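Local atomic coordinates of PrgB (Enterococcus faecalis, PDB entry 6EVU), a protein that promotes cell aggregation, biofilm formation and conjugation by binding and compacting DNA, and is represented here by its adhesin domain. Residues Glu134-Pro139 and Asp168-Leu173; Gly143-Val148 and Ala157-Asn162; Leu197-Ser202 and Asp258-Gly263. One frame throughout, in Å; residues are numbered along the deposited sequence.

Contact 1 of 3, residues Glu134-Pro139 and Asp168-Leu173; sequences ELQSSP and DVKTRL
Glu134 and Arg172 pair at one end of an antiparallel strand contact that is broken by a classic beta bulge. The local strand axes run at 145° to each other. Backbone bonds join Glu134 and Arg172 in both directions, and their side chains lie side by side, pointing the same way. Both leave their strands with CG anti to the backbone N, and a bend at chi3 in Arg172 turns its guanidinium to the carboxylate. The resulting salt bridge, Arg172 NH2 to Glu134 OE1 at 3.0 Å, lies near the guanidinium plane but meets the oxygen from above the carboxylate plane, the two groups being turned 81° apart. Water 1 joins the same OE1 to Arg172 NE.

Leu135 faces Thr171 as a non-hydrogen-bonded pair, its side chain turned to the other sheet face, where it packs on Leu145. At the bulge, Gln136 N (2.8 Å) and Ser137 N (3.0 Å) both donate to Lys170 O, reaching it from the same face of its plane. The Gln136 side chain crosses Arg172 at about a right angle, placing NE2 over one guanidinium face, 3.7 Å from Arg172 NH1; its OE1 is held by Ser283 and lies 3.3 Å from Lys170 CE. Lys170 NZ itself continues to a salt bridge with Asp216.

Ser137 O receives Lys170 N, restoring the pairing after the bulge. The side chain of Ser137 also crosses the gap: its OG donates to Asp168 O over 2.6 Å, tilted 35° from the carbonyl plane. Beyond the strand, Pro139 CD touches Val169 CG2 at 3.6 Å.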
ATOM      1  N   GLU A 134       7.094   1.694  -8.812  1.00 22.26           N
ATOM      2  CA  GLU A 134       6.985   1.664 -10.250  1.00 21.61           C
ATOM      3  C   GLU A 134       5.523   1.540 -10.610  1.00 27.27           C
ATOM      4  O   GLU A 134       4.874   0.558 -10.240  1.00 25.54           O
ATOM      5  CB  GLU A 134       7.811   0.519 -10.855  1.00 23.77           C
ATOM      6  CG  GLU A 134       7.835   0.657 -12.344  1.00 34.03           C
ATOM      7  CD  GLU A 134       8.826  -0.259 -13.029  1.00 35.54           C
ATOM      8  OE1 GLU A 134       9.705  -0.906 -12.364  1.00 37.67           O
ATOM      9  OE2 GLU A 134       8.719  -0.325 -14.295  1.00 38.14           O
ATOM     10  N   LEU A 135       5.023   2.510 -11.381  1.00 25.03           N
ATOM     11  CA  LEU A 135       3.683   2.400 -11.945  1.00 23.66           C
ATOM     12  C   LEU A 135       3.522   1.100 -12.730  1.00 24.69           C
ATOM     13  O   LEU A 135       4.366   0.731 -13.568  1.00 26.60           O
ATOM     14  CB  LEU A 135       3.378   3.610 -12.848  1.00 24.77           C
ATOM     15  CG  LEU A 135       1.983   3.740 -13.498  1.00 25.94           C
ATOM     16  CD1 LEU A 135       1.747   5.234 -13.766  1.00 30.35           C
ATOM     17  CD2 LEU A 135       1.864   2.970 -14.886  1.00 26.29           C
ATOM     18  N   GLN A 136       2.382   0.434 -12.480  1.00 25.83           N
ATOM     19  CA  GLN A 136       1.933  -0.702 -13.270  1.00 23.57           C
ATOM     20  C   GLN A 136       0.582  -0.523 -13.963  1.00 27.69           C
ATOM     21  O   GLN A 136       0.401  -1.050 -15.079  1.00 32.14           O
ATOM     22  CB  GLN A 136       1.898  -1.946 -12.377  1.00 28.13           C
ATOM     23  CG  GLN A 136       3.333  -2.322 -11.983  1.00 27.45           C
ATOM     24  CD  GLN A 136       3.359  -3.638 -11.274  1.00 36.76           C
ATOM     25  OE1 GLN A 136       2.664  -3.802 -10.296  1.00 36.24           O
ATOM     26  NE2 GLN A 136       4.155  -4.585 -11.771  1.00 36.04           N
ATOM     27  N   SER A 137      -0.358   0.211 -13.365  1.00 26.75           N
ATOM     28  CA  SER A 137      -1.646   0.444 -14.007  1.00 26.74           C
ATOM     29  C   SER A 137      -2.154   1.815 -13.551  1.00 25.91           C
ATOM     30  O   SER A 137      -1.956   2.213 -12.399  1.00 27.13           O
ATOM     31  CB  SER A 137      -2.677  -0.649 -13.656  1.00 29.61           C
ATOM     32  OG  SER A 137      -3.893  -0.516 -14.397  1.00 32.27           O
ATOM     33  N   SER A 138      -2.791   2.525 -14.493  1.00 26.62           N
ATOM     34  CA  SER A 138      -3.377   3.824 -14.162  1.00 26.13           C
ATOM     35  C   SER A 138      -4.618   4.044 -14.993  1.00 25.78           C
ATOM     36  O   SER A 138      -4.574   3.818 -16.207  1.00 28.34           O
ATOM     37  CB  SER A 138      -2.413   4.996 -14.410  1.00 28.24           C
ATOM     38  OG  SER A 138      -3.113   6.252 -14.550  1.00 27.56           O
ATOM     39  N   PRO A 139      -5.705   4.547 -14.400  1.00 26.25           N
ATOM     40  CA  PRO A 139      -6.920   4.878 -15.170  1.00 28.76           C
ATOM     41  C   PRO A 139      -7.007   6.299 -15.720  1.00 28.93           C
ATOM     42  O   PRO A 139      -8.095   6.688 -16.186  1.00 30.74           O
ATOM     43  CB  PRO A 139      -8.029   4.681 -14.128  1.00 28.91           C
ATOM     44  CG  PRO A 139      -7.359   5.257 -12.873  1.00 26.18           C
ATOM     45  CD  PRO A 139      -5.898   4.716 -12.944  1.00 26.79           C
ATOM     46  N   ASP A 168      -7.322  -0.619 -13.288  1.00 30.72           N
ATOM     47  CA  ASP A 168      -6.813  -0.528 -11.921  1.00 29.64           C
ATOM     48  C   ASP A 168      -5.833   0.632 -11.744  1.00 32.84           C
ATOM     49  O   ASP A 168      -5.146   1.052 -12.676  1.00 31.92           O
ATOM     50  CB  ASP A 168      -6.067  -1.827 -11.536  1.00 33.40           C
ATOM     51  CG  ASP A 168      -6.992  -3.031 -11.350  1.00 46.17           C
ATOM     52  OD1 ASP A 168      -8.225  -2.859 -11.430  1.00 40.52           O
ATOM     53  OD2 ASP A 168      -6.452  -4.151 -11.129  1.00 42.28           O
ATOM     54  N   VAL A 169      -5.793   1.160 -10.533  1.00 26.07           N
ATOM     55  CA  VAL A 169      -4.578   1.776 -10.015  1.00 25.56           C
ATOM     56  C   VAL A 169      -3.692   0.634  -9.538  1.00 27.54           C
ATOM     57  O   VAL A 169      -4.159  -0.206  -8.778  1.00 30.21           O
ATOM     58  CB  VAL A 169      -4.908   2.750  -8.880  1.00 27.12           C
ATOM     59  CG1 VAL A 169      -3.664   3.332  -8.242  1.00 24.48           C
ATOM     60  CG2 VAL A 169      -5.784   3.893  -9.429  1.00 28.60           C
ATOM     61  N   LYS A 170      -2.424   0.593  -9.966  1.00 25.26           N
ATOM     62  CA  LYS A 170      -1.515  -0.433  -9.432  1.00 24.89           C
ATOM     63  C   LYS A 170      -0.067   0.036  -9.469  1.00 27.31           C
ATOM     64  O   LYS A 170       0.378   0.605 -10.466  1.00 23.94           O
ATOM     65  CB  LYS A 170      -1.681  -1.777 -10.170  1.00 25.44           C
ATOM     66  CG  LYS A 170      -0.951  -2.913  -9.396  1.00 27.48           C
ATOM     67  CD  LYS A 170      -1.255  -4.282  -9.959  1.00 33.49           C
ATOM     68  CE  LYS A 170      -0.447  -4.594 -11.202  1.00 32.66           C
ATOM     69  NZ  LYS A 170      -0.727  -6.022 -11.718  1.00 36.28           N
ATOM     70  N   THR A 171       0.659  -0.187  -8.365  1.00 24.23           N
ATOM     71  CA  THR A 171       2.024   0.257  -8.154  1.00 24.41           C
ATOM     72  C   THR A 171       2.823  -0.911  -7.595  1.00 24.02           C
ATOM     73  O   THR A 171       2.384  -1.545  -6.618  1.00 27.49           O
ATOM     74  CB  THR A 171       2.101   1.433  -7.162  1.00 25.43           C
ATOM     75  OG1 THR A 171       1.226   2.503  -7.620  1.00 24.89           O
ATOM     76  CG2 THR A 171       3.514   1.948  -7.054  1.00 26.32           C
ATOM     77  N   ARG A 172       4.008  -1.146  -8.157  1.00 25.12           N
ATOM     78  CA  ARG A 172       4.955  -2.115  -7.591  1.00 23.26           C
ATOM     79  C   ARG A 172       5.840  -1.396  -6.582  1.00 25.22           C
ATOM     80  O   ARG A 172       6.310  -0.264  -6.813  1.00 25.02           O
ATOM     81  CB  ARG A 172       5.827  -2.765  -8.694  1.00 24.04           C
ATOM     82  CG  ARG A 172       6.773  -3.851  -8.062  1.00 26.17           C
ATOM     83  CD  ARG A 172       7.185  -4.842  -9.128  1.00 36.81           C
ATOM     84  NE  ARG A 172       7.942  -4.142 -10.140  1.00 44.31           N
ATOM     85  CZ  ARG A 172       8.168  -4.589 -11.374  1.00 52.03           C
ATOM     86  NH1 ARG A 172       7.676  -5.763 -11.787  1.00 43.41           N
ATOM     87  NH2 ARG A 172       8.892  -3.836 -12.198  1.00 49.68           N
ATOM     88  N   LEU A 173       6.036  -2.038  -5.420  1.00 23.33           N
ATOM     89  CA  LEU A 173       6.925  -1.528  -4.382  1.00 23.27           C
ATOM     90  C   LEU A 173       7.974  -2.595  -4.075  1.00 26.79           C
ATOM     91  O   LEU A 173       7.620  -3.743  -3.739  1.00 26.95           O
ATOM     92  CB  LEU A 173       6.152  -1.148  -3.094  1.00 25.22           C
ATOM     93  CG  LEU A 173       6.988  -0.790  -1.858  1.00 22.19           C
ATOM     94  CD1 LEU A 173       7.937   0.407  -2.140  1.00 23.30           C
ATOM     95  CD2 LEU A 173       6.033  -0.392  -0.776  1.00 25.82           C
TER
HETATM   96  O   HOH W   1      10.127  -1.815  -9.929  1.00 34.26           O
HETATM   97  O   HOH W   2       5.537  -7.140 -10.693  1.00 40.70           O
HETATM   98  O   HOH W   3      -6.218  -2.572 -15.209  1.00 40.68           O

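Contact 2 of 3, residues Gly143-Val148 and Ala157-Asn162; sequences GTLNAV and AFIGTN
Leu145 CG stands anti to its own carbonyl carbon (chi1 -67°), while Ile159 CG2 stands anti to its backbone N, which brings it to Leu145 CD1 at 3.9 Å. In Thr161 it is the hydroxyl that lies anti to the backbone N (chi1 -170°), which leaves CG2 between N and the carbonyl carbon, 3.6 Å from Leu145 CD2, with the two side chains crossing at about a right angle.

Leu145 and Ile159 lie on a beta hairpin, strands 145-150 and 157-160, whose local axes run at 162°; Thr161 follows its second strand. Asn146 with Gly160 and Val148 with Phe158 form two hydrogen-bonded pairs, each bonded in both directions; Asn146 N to Gly160 O is 2.7 Å. Between them, Ala147 and Ile159 make a non-hydrogen-bonded pair with CA atoms 4.4 Å apart, and Ile159 CA approaches Asn146 O at 3.2 Å as a CA-H...O contact. Phe158 stacks on Trp301 and packs against helix 68-72.

Water 4 links Thr144 OG1, Thr161 OG1 and Asn146 OD1, donating to the last over 2.7 Å. Asn146 ND2 is taken up by the carbonyls of Leu72 and Lys74. The hairpin thus carries an apolar face of Leu145, Ala147 and Ile159, while the buried amide of Asn146 is satisfied at both ends.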
ATOM      1  N   GLY A 143      -2.269   8.070 -18.319  1.00 30.47           N
ATOM      2  CA  GLY A 143      -1.643   6.843 -17.848  1.00 25.68           C
ATOM      3  C   GLY A 143      -0.554   7.037 -16.809  1.00 28.55           C
ATOM      4  O   GLY A 143       0.342   6.178 -16.684  1.00 31.48           O
ATOM      5  N   THR A 144      -0.651   8.094 -16.002  1.00 24.97           N
ATOM      6  CA  THR A 144       0.319   8.376 -14.957  1.00 25.73           C
ATOM      7  C   THR A 144      -0.346   8.225 -13.602  1.00 27.95           C
ATOM      8  O   THR A 144      -1.576   8.150 -13.488  1.00 24.69           O
ATOM      9  CB  THR A 144       0.883   9.804 -15.066  1.00 24.52           C
ATOM     10  OG1 THR A 144      -0.185  10.746 -14.990  1.00 24.92           O
ATOM     11  CG2 THR A 144       1.613   9.975 -16.428  1.00 27.36           C
ATOM     12  N   LEU A 145       0.475   8.231 -12.558  1.00 22.76           N
ATOM     13  CA  LEU A 145      -0.048   8.312 -11.194  1.00 21.27           C
ATOM     14  C   LEU A 145       0.661   9.440 -10.478  1.00 23.50           C
ATOM     15  O   LEU A 145       1.807   9.785 -10.802  1.00 25.58           O
ATOM     16  CB  LEU A 145       0.172   7.007 -10.374  1.00 21.05           C
ATOM     17  CG  LEU A 145      -0.612   5.809 -10.876  1.00 22.15           C
ATOM     18  CD1 LEU A 145       0.014   4.575 -10.212  1.00 24.42           C
ATOM     19  CD2 LEU A 145      -2.100   5.872 -10.764  1.00 23.54           C
ATOM     20  N   ASN A 146      -0.025  10.025  -9.474  1.00 21.60           N
ATOM     21  CA  ASN A 146       0.604  11.000  -8.616  1.00 18.03           C
ATOM     22  C   ASN A 146       0.936  10.319  -7.294  1.00 20.84           C
ATOM     23  O   ASN A 146       0.182   9.484  -6.815  1.00 25.42           O
ATOM     24  CB  ASN A 146      -0.327  12.179  -8.365  1.00 23.61           C
ATOM     25  CG  ASN A 146      -0.975  12.695  -9.642  1.00 26.27           C
ATOM     26  OD1 ASN A 146      -0.307  12.845 -10.663  1.00 28.41           O
ATOM     27  ND2 ASN A 146      -2.301  12.959  -9.592  1.00 24.25           N
ATOM     28  N   ALA A 147       2.035  10.755  -6.687  1.00 21.89           N
ATOM     29  CA  ALA A 147       2.459  10.186  -5.425  1.00 22.70           C
ATOM     30  C   ALA A 147       2.854  11.310  -4.503  1.00 26.57           C
ATOM     31  O   ALA A 147       3.472  12.300  -4.918  1.00 25.05           O
ATOM     32  CB  ALA A 147       3.636   9.232  -5.598  1.00 24.23           C
ATOM     33  N   VAL A 148       2.550  11.133  -3.223  1.00 22.21           N
ATOM     34  CA  VAL A 148       3.159  11.952  -2.200  1.00 24.08           C
ATOM     35  C   VAL A 148       3.861  10.972  -1.279  1.00 28.07           C
ATOM     36  O   VAL A 148       3.210  10.096  -0.689  1.00 26.14           O
ATOM     37  CB  VAL A 148       2.164  12.834  -1.446  1.00 25.01           C
ATOM     38  CG1 VAL A 148       2.901  13.663  -0.438  1.00 29.06           C
ATOM     39  CG2 VAL A 148       1.441  13.825  -2.425  1.00 26.15           C
ATOM     40  N   ALA A 157       3.355   6.277   1.630  1.00 26.02           N
ATOM     41  CA  ALA A 157       2.982   6.825   0.325  1.00 23.11           C
ATOM     42  C   ALA A 157       1.484   7.056   0.215  1.00 31.73           C
ATOM     43  O   ALA A 157       0.688   6.236   0.669  1.00 26.78           O
ATOM     44  CB  ALA A 157       3.392   5.891  -0.805  1.00 22.04           C
ATOM     45  N   PHE A 158       1.107   8.115  -0.498  1.00 23.10           N
ATOM     46  CA  PHE A 158      -0.264   8.302  -0.969  1.00 23.88           C
ATOM     47  C   PHE A 158      -0.199   8.351  -2.473  1.00 23.28           C
ATOM     48  O   PHE A 158       0.632   9.077  -3.016  1.00 26.40           O
ATOM     49  CB  PHE A 158      -0.863   9.606  -0.429  1.00 25.12           C
ATOM     50  CG  PHE A 158      -1.040   9.630   1.078  1.00 24.66           C
ATOM     51  CD1 PHE A 158       0.062   9.847   1.893  1.00 26.68           C
ATOM     52  CD2 PHE A 158      -2.311   9.467   1.680  1.00 31.18           C
ATOM     53  CE1 PHE A 158      -0.092   9.906   3.328  1.00 35.53           C
ATOM     54  CE2 PHE A 158      -2.453   9.481   3.107  1.00 31.16           C
ATOM     55  CZ  PHE A 158      -1.355   9.700   3.897  1.00 33.30           C
ATOM     56  N   ILE A 159      -1.022   7.553  -3.160  1.00 20.59           N
ATOM     57  CA  ILE A 159      -0.889   7.430  -4.614  1.00 20.31           C
ATOM     58  C   ILE A 159      -2.261   7.551  -5.248  1.00 22.78           C
ATOM     59  O   ILE A 159      -3.238   6.935  -4.791  1.00 23.73           O
ATOM     60  CB  ILE A 159      -0.191   6.088  -4.980  1.00 22.70           C
ATOM     61  CG1 ILE A 159       1.317   6.168  -4.534  1.00 26.86           C
ATOM     62  CG2 ILE A 159      -0.329   5.739  -6.528  1.00 22.38           C
ATOM     63  CD1 ILE A 159       2.097   4.939  -4.673  1.00 38.21           C
ATOM     64  N   GLY A 160      -2.337   8.270  -6.375  1.00 21.70           N
ATOM     65  CA  GLY A 160      -3.645   8.341  -7.019  1.00 23.27           C
ATOM     66  C   GLY A 160      -3.585   9.153  -8.298  1.00 23.16           C
ATOM     67  O   GLY A 160      -2.569   9.788  -8.604  1.00 23.22           O
ATOM     68  N   THR A 161      -4.711   9.149  -9.019  1.00 22.04           N
ATOM     69  CA  THR A 161      -4.854   9.942 -10.242  1.00 22.64           C
ATOM     70  C   THR A 161      -6.345  10.066 -10.561  1.00 29.95           C
ATOM     71  O   THR A 161      -7.195   9.563  -9.840  1.00 25.90           O
ATOM     72  CB  THR A 161      -4.053   9.315 -11.396  1.00 23.09           C
ATOM     73  OG1 THR A 161      -4.052  10.263 -12.501  1.00 24.04           O
ATOM     74  CG2 THR A 161      -4.723   8.037 -11.887  1.00 24.64           C
ATOM     75  N   ASN A 162      -6.646  10.758 -11.634  1.00 24.99           N
ATOM     76  CA  ASN A 162      -8.000  10.897 -12.148  1.00 31.06           C
ATOM     77  C   ASN A 162      -8.473   9.584 -12.755  1.00 27.75           C
ATOM     78  O   ASN A 162      -7.725   8.939 -13.491  1.00 29.46           O
ATOM     79  CB  ASN A 162      -7.928  11.985 -13.242  1.00 34.12           C
ATOM     80  CG  ASN A 162      -9.228  12.322 -13.823  1.00 40.02           C
ATOM     81  OD1 ASN A 162     -10.238  12.452 -13.129  1.00 35.68           O
ATOM     82  ND2 ASN A 162      -9.215  12.553 -15.117  1.00 38.99           N
TER
HETATM   83  O   HOH W   4      -1.665  11.857 -12.810  1.00 25.47           O

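Contact 3 of 3, residues Leu197-Ser202 and Asp258-Gly263; sequences LSSLNS and DWDAVG. With TRS (2-amino-2-hydroxymethyl-propane-1,3-diol), chain C.
Ser199 and Asp260 make the direct polar link between two loops of the adhesin domain, in the range assigned to the glucan-binding protein C family, that come together without regular secondary structure. Ser199 OG donates to Asp260 OD1 over 2.7 Å, and the carboxylate oxygen accepts with its syn lone pair. The aspartate reaches across because its CG lies anti to the backbone N (chi1 -168°). Its other oxygen, OD2, also accepts from Asn256 ND2.

Van der Waals contact comes mainly from Trp259. The six-membered end of the indole meets the 199-201 backbone edge-on: CH2 lies 3.5 Å from Asn201 CA and 3.7 Å from Asn201 CB, with Ser199 CA and Leu200 C also near the ring plane. Asp260 CB sits 3.4 Å above one face of the ring, offset toward the rim. Trp259 NE1 donates to Ile245 O, which holds the pyrrole part of the indole.

A Tris molecule, probably from the crystallisation liquor, binds between the loops. Its N donates to Asn201 OD1 at 2.7 Å and to Ser199 OG at 3.1 Å, while its O1 donates to Asp260 OD2 at 2.7 Å. Tris is also hydrogen-bonded to Glu212 OE2 and Trp301 N.

The serine and amide of one loop and the carboxylate of the other therefore line a polar site that accepts an amino-polyol. The nearby carboxylates of Asp260 and Glu212 would probably favour a protonated Tris amine.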
ATOM      1  N   LEU A 197      -0.107  -6.155   5.480  1.00 34.31           N
ATOM      2  CA  LEU A 197      -0.862  -5.647   4.343  1.00 31.69           C
ATOM      3  C   LEU A 197      -2.173  -5.307   5.025  1.00 35.56           C
ATOM      4  O   LEU A 197      -2.955  -6.209   5.367  1.00 41.22           O
ATOM      5  CB  LEU A 197      -1.021  -6.680   3.230  1.00 39.23           C
ATOM      6  CG  LEU A 197       0.366  -7.197   2.830  1.00 47.43           C
ATOM      7  CD1 LEU A 197       0.274  -8.525   2.161  1.00 54.96           C
ATOM      8  CD2 LEU A 197       1.032  -6.151   1.986  1.00 37.48           C
ATOM      9  N   SER A 198      -2.384  -4.026   5.292  1.00 40.39           N
ATOM     10  CA  SER A 198      -3.462  -3.577   6.154  1.00 43.70           C
ATOM     11  C   SER A 198      -4.392  -2.618   5.435  1.00 32.67           C
ATOM     12  O   SER A 198      -4.124  -2.176   4.310  1.00 36.53           O
ATOM     13  CB  SER A 198      -2.914  -2.900   7.415  1.00 44.86           C
ATOM     14  OG  SER A 198      -2.278  -3.890   8.213  1.00 47.63           O
ATOM     15  N   SER A 199      -5.503  -2.350   6.121  1.00 40.89           N
ATOM     16  CA  SER A 199      -6.432  -1.314   5.719  1.00 45.79           C
ATOM     17  C   SER A 199      -6.873  -1.518   4.268  1.00 32.71           C
ATOM     18  O   SER A 199      -6.866  -0.584   3.433  1.00 39.08           O
ATOM     19  CB  SER A 199      -5.783   0.054   5.928  1.00 36.21           C
ATOM     20  OG  SER A 199      -6.732   1.095   5.901  1.00 42.38           O
ATOM     21  N   LEU A 200      -7.169  -2.762   3.882  1.00 37.85           N
ATOM     22  CA  LEU A 200      -7.569  -2.974   2.481  1.00 34.30           C
ATOM     23  C   LEU A 200      -9.093  -2.956   2.451  1.00 45.50           C
ATOM     24  O   LEU A 200      -9.760  -3.994   2.503  1.00 44.12           O
ATOM     25  CB  LEU A 200      -6.982  -4.256   1.885  1.00 36.41           C
ATOM     26  CG  LEU A 200      -5.449  -4.311   1.911  1.00 36.70           C
ATOM     27  CD1 LEU A 200      -4.936  -5.689   1.502  1.00 40.42           C
ATOM     28  CD2 LEU A 200      -4.919  -3.218   0.972  1.00 34.65           C
ATOM     29  N   ASN A 201      -9.645  -1.744   2.429  1.00 38.37           N
ATOM     30  CA  ASN A 201     -11.089  -1.580   2.466  1.00 42.93           C
ATOM     31  C   ASN A 201     -11.700  -1.880   1.095  1.00 46.57           C
ATOM     32  O   ASN A 201     -11.043  -1.812   0.053  1.00 40.12           O
ATOM     33  CB  ASN A 201     -11.488  -0.155   2.851  1.00 39.86           C
ATOM     34  CG  ASN A 201     -10.936   0.896   1.866  1.00 37.57           C
ATOM     35  OD1 ASN A 201      -9.725   1.072   1.758  1.00 37.39           O
ATOM     36  ND2 ASN A 201     -11.819   1.546   1.117  1.00 43.43           N
ATOM     37  N   SER A 202     -12.999  -2.154   1.103  1.00 54.04           N
ATOM     38  CA  SER A 202     -13.716  -2.504  -0.111  1.00 43.81           C
ATOM     39  C   SER A 202     -15.175  -2.101   0.010  1.00 48.43           C
ATOM     40  O   SER A 202     -15.805  -2.298   1.058  1.00 52.96           O
ATOM     41  CB  SER A 202     -13.638  -3.996  -0.406  1.00 53.47           C
ATOM     42  OG  SER A 202     -14.423  -4.280  -1.544  1.00 54.75           O
ATOM     43  N   ASP A 258     -16.491   0.518  11.437  1.00 55.81           N
ATOM     44  CA  ASP A 258     -16.516  -0.651  12.314  1.00 56.90           C
ATOM     45  C   ASP A 258     -15.184  -1.381  12.418  1.00 55.33           C
ATOM     46  O   ASP A 258     -15.079  -2.286  13.253  1.00 59.79           O
ATOM     47  CB  ASP A 258     -17.552  -1.687  11.857  1.00 57.30           C
ATOM     48  CG  ASP A 258     -18.961  -1.223  11.999  1.00 59.86           C
ATOM     49  OD1 ASP A 258     -19.321  -0.643  13.053  1.00 67.31           O
ATOM     50  OD2 ASP A 258     -19.733  -1.498  11.058  1.00 56.61           O
ATOM     51  N   TRP A 259     -14.184  -1.058  11.581  1.00 48.74           N
ATOM     52  CA  TRP A 259     -12.935  -1.822  11.580  1.00 50.00           C
ATOM     53  C   TRP A 259     -11.732  -1.023  11.064  1.00 52.04           C
ATOM     54  O   TRP A 259     -10.614  -1.229  11.539  1.00 50.56           O
ATOM     55  CB  TRP A 259     -13.118  -3.094  10.726  1.00 50.59           C
ATOM     56  CG  TRP A 259     -13.400  -2.780   9.304  1.00 45.45           C
ATOM     57  CD1 TRP A 259     -14.608  -2.523   8.728  1.00 47.87           C
ATOM     58  CD2 TRP A 259     -12.423  -2.631   8.274  1.00 46.31           C
ATOM     59  NE1 TRP A 259     -14.441  -2.239   7.380  1.00 47.85           N
ATOM     60  CE2 TRP A 259     -13.104  -2.302   7.088  1.00 51.83           C
ATOM     61  CE3 TRP A 259     -11.045  -2.774   8.246  1.00 44.67           C
ATOM     62  CZ2 TRP A 259     -12.438  -2.076   5.876  1.00 48.71           C
ATOM     63  CZ3 TRP A 259     -10.362  -2.532   7.024  1.00 45.01           C
ATOM     64  CH2 TRP A 259     -11.071  -2.202   5.866  1.00 47.28           C
ATOM     65  N   ASP A 260     -11.951  -0.116  10.101  1.00 49.98           N
ATOM     66  CA  ASP A 260     -10.853   0.470   9.303  1.00 51.74           C
ATOM     67  C   ASP A 260     -10.274   1.674  10.040  1.00 51.93           C
ATOM     68  O   ASP A 260     -10.517   2.840   9.730  1.00 51.52           O
ATOM     69  CB  ASP A 260     -11.327   0.844   7.911  1.00 43.20           C
ATOM     70  CG  ASP A 260     -10.151   1.184   6.968  1.00 48.39           C
ATOM     71  OD1 ASP A 260      -8.968   1.078   7.409  1.00 45.23           O
ATOM     72  OD2 ASP A 260     -10.424   1.525   5.795  1.00 50.88           O
ATOM     73  N   ALA A 261      -9.525   1.355  11.072  1.00 53.38           N
ATOM     74  CA  ALA A 261      -8.768   2.344  11.805  1.00 53.32           C
ATOM     75  C   ALA A 261      -7.529   1.622  12.293  1.00 58.40           C
ATOM     76  O   ALA A 261      -7.584   0.432  12.607  1.00 60.01           O
ATOM     77  CB  ALA A 261      -9.563   2.930  12.971  1.00 49.23           C
ATOM     78  N   VAL A 262      -6.407   2.322  12.293  1.00 57.12           N
ATOM     79  CA  VAL A 262      -5.203   1.750  12.861  1.00 57.19           C
ATOM     80  C   VAL A 262      -5.410   1.541  14.350  1.00 61.89           C
ATOM     81  O   VAL A 262      -5.853   2.448  15.068  1.00 65.52           O
ATOM     82  CB  VAL A 262      -3.999   2.654  12.587  1.00 54.55           C
ATOM     83  CG1 VAL A 262      -2.826   2.162  13.399  1.00 57.04           C
ATOM     84  CG2 VAL A 262      -3.678   2.638  11.117  1.00 54.56           C
ATOM     85  N   GLY A 263      -5.100   0.337  14.819  1.00 62.57           N
ATOM     86  CA  GLY A 263      -5.311   0.002  16.199  1.00 54.82           C
ATOM     87  C   GLY A 263      -6.662  -0.592  16.522  1.00 65.74           C
ATOM     88  O   GLY A 263      -6.911  -0.896  17.688  1.00 68.85           O
TER
HETATM   89  C   TRS C 602      -7.485   3.525   3.328  1.00 29.80           C
HETATM   90  C1  TRS C 602      -8.554   3.760   4.434  1.00 29.22           C
HETATM   91  C2  TRS C 602      -6.073   3.848   3.830  1.00 40.30           C
HETATM   92  C3  TRS C 602      -7.815   4.384   2.079  1.00 34.74           C
HETATM   93  N   TRS C 602      -7.519   2.103   3.035  1.00 34.33           N
HETATM   94  O1  TRS C 602      -9.744   3.224   3.860  1.00 40.13           O
HETATM   95  O2  TRS C 602      -5.789   3.166   5.024  1.00 45.21           O
HETATM   96  O3  TRS C 602      -6.643   4.323   1.229  1.00 34.46           O

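Overall arrangement
Contacts 1 and 2 come from one continuous part of the chain: strand 124-137 leads into the hairpin 145-150/157-160, and strand 169-179 returns to pair with 124-137. They nevertheless belong to different antiparallel sheets, with centres 9 Å apart. Leu145 packs between these sheets, reaching Leu135, Val169 and Thr171, while Ser138 OG lies 2.7 Å from Thr144 O, a probable hydrogen bond. Contact 3 follows later in sequence, about 21 Å from contact 1 and 20 Å from contact 2 between centres, and touches neither. Within the adhesin domain, contacts 1 and 2 each pair strands of one sheet, and the packing between them joins the two sheets; contact 3 joins loops around a small-molecule site.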